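Local coordinates for protein calmodulin-binding transcription activator 1 (Homo sapiens, PDB 2CXK) that activates transcription as a DNA-binding factor that may interact with calmodulin; this chain is its immunoglobulin-like IPT/TIG domain, at residues Q72-N76 with N77-S81. Sequence-based numbering, arbitrary orientation.
Sequences QVAFN and NQIIS
Phe75 and Gln78 pair through their backbones and close a tight beta hairpin with a type I' turn, Asn76 and Asn77 at its tip. The hairpin joins strand 67-75 to the short strand 78-79 at the surface of the IPT/TIG domain. Gln78 N reaches Phe75 O at 2.9 Å, but from well above the carbonyl plane, 63° out of it. The return bond, Phe75 N to Gln78 O, lies closer to its plane. Further from the turn, Ile80 N gives a nearly straight bond to Val73 O (2.8 Å), in the carbonyl plane. The other backbone group of Val73, its N, goes to a side chain, Ser81 OG, at 2.9 Å. The serine torsion puts OG between its own N and carbonyl carbon (chi1 77°), turned to meet that N-H.

Ile79 and Ala74 share a face of the sheet, and Ile79 CD1 lies 4.0 Å from Ala74 CB. The same methyl also meets Gln72 CB. Apart from these apolar contacts, the amide oxygen of Gln72, OE1, rests against Ile79 CG2. With an alanine at Ile79 the CD1 and CG2 contacts go, which is likely to open a gap beside Ala74 CB and let the Gln72 chain move more freely. Phe75 sets its ring edge-to-face with Tyr38 of the adjoining strand 38-42. Ile80 CD1 sits against both Val73 CG1, at 4.0 Å, and Phe75 CB, at 4.1 Å.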
# COMPACT_ATOMS: atom_id res chain seq x y z
N GLN A 72 11.72 -8.53 1.25
CA GLN A 72 12.66 -7.74 2.04
C GLN A 72 13.00 -6.42 1.35
O GLN A 72 12.92 -6.32 0.13
CB GLN A 72 13.96 -8.52 2.24
CG GLN A 72 13.81 -9.91 2.84
CD GLN A 72 15.09 -10.71 2.73
OE1 GLN A 72 15.89 -10.76 3.67
NE2 GLN A 72 15.30 -11.33 1.58
N VAL A 73 13.37 -5.42 2.14
CA VAL A 73 13.77 -4.12 1.60
C VAL A 73 15.29 -4.02 1.71
O VAL A 73 15.87 -4.39 2.73
CB VAL A 73 13.15 -2.96 2.41
CG1 VAL A 73 13.68 -1.63 1.90
CG2 VAL A 73 11.64 -3.00 2.29
N ALA A 74 15.94 -3.54 0.65
CA ALA A 74 17.39 -3.40 0.64
C ALA A 74 17.78 -2.00 0.16
O ALA A 74 17.01 -1.32 -0.52
CB ALA A 74 18.01 -4.44 -0.28
N PHE A 75 18.99 -1.58 0.54
CA PHE A 75 19.53 -0.28 0.13
C PHE A 75 20.94 -0.62 -0.33
O PHE A 75 21.71 -1.21 0.44
CB PHE A 75 19.59 0.70 1.30
CG PHE A 75 19.97 2.10 0.89
CD1 PHE A 75 19.05 2.92 0.24
CD2 PHE A 75 21.25 2.58 1.12
CE1 PHE A 75 19.40 4.20 -0.17
CE2 PHE A 75 21.62 3.87 0.71
CZ PHE A 75 20.69 4.68 0.06
N ASN A 76 21.27 -0.27 -1.57
CA ASN A 76 22.58 -0.60 -2.15
C ASN A 76 22.77 -2.12 -2.08
O ASN A 76 23.86 -2.62 -1.85
CB ASN A 76 23.70 0.12 -1.40
CG ASN A 76 23.83 1.58 -1.80
OD1 ASN A 76 24.24 2.42 -1.00
ND2 ASN A 76 23.48 1.88 -3.04
N ASN A 77 21.65 -2.82 -2.30
CA ASN A 77 21.56 -4.29 -2.29
C ASN A 77 21.83 -4.92 -0.94
O ASN A 77 21.98 -6.14 -0.84
CB ASN A 77 22.47 -4.94 -3.34
CG ASN A 77 22.10 -6.40 -3.61
OD1 ASN A 77 22.96 -7.29 -3.64
ND2 ASN A 77 20.81 -6.65 -3.81
N GLN A 78 21.90 -4.10 0.10
CA GLN A 78 22.10 -4.63 1.45
C GLN A 78 20.73 -4.71 2.13
O GLN A 78 20.02 -3.71 2.21
CB GLN A 78 23.01 -3.69 2.25
CG GLN A 78 23.23 -4.14 3.70
CD GLN A 78 23.86 -3.06 4.57
OE1 GLN A 78 24.03 -3.24 5.78
NE2 GLN A 78 24.22 -1.93 3.95
N ILE A 79 20.36 -5.89 2.61
CA ILE A 79 19.07 -6.04 3.28
C ILE A 79 19.03 -5.14 4.52
O ILE A 79 19.91 -5.20 5.37
CB ILE A 79 18.84 -7.49 3.75
CG1 ILE A 79 18.86 -8.44 2.55
CG2 ILE A 79 17.51 -7.59 4.51
CD1 ILE A 79 17.87 -8.07 1.49
N ILE A 80 17.99 -4.31 4.61
CA ILE A 80 17.85 -3.39 5.74
C ILE A 80 16.53 -3.54 6.50
O ILE A 80 16.16 -2.65 7.27
CB ILE A 80 17.96 -1.92 5.30
CG1 ILE A 80 16.87 -1.61 4.27
CG2 ILE A 80 19.34 -1.64 4.76
CD1 ILE A 80 16.66 -0.14 4.04
N SER A 81 15.83 -4.64 6.29
CA SER A 81 14.56 -4.85 6.97
C SER A 81 14.38 -6.32 7.31
O SER A 81 15.19 -7.15 6.94
CB SER A 81 13.39 -4.41 6.08
OG SER A 81 13.14 -5.39 5.07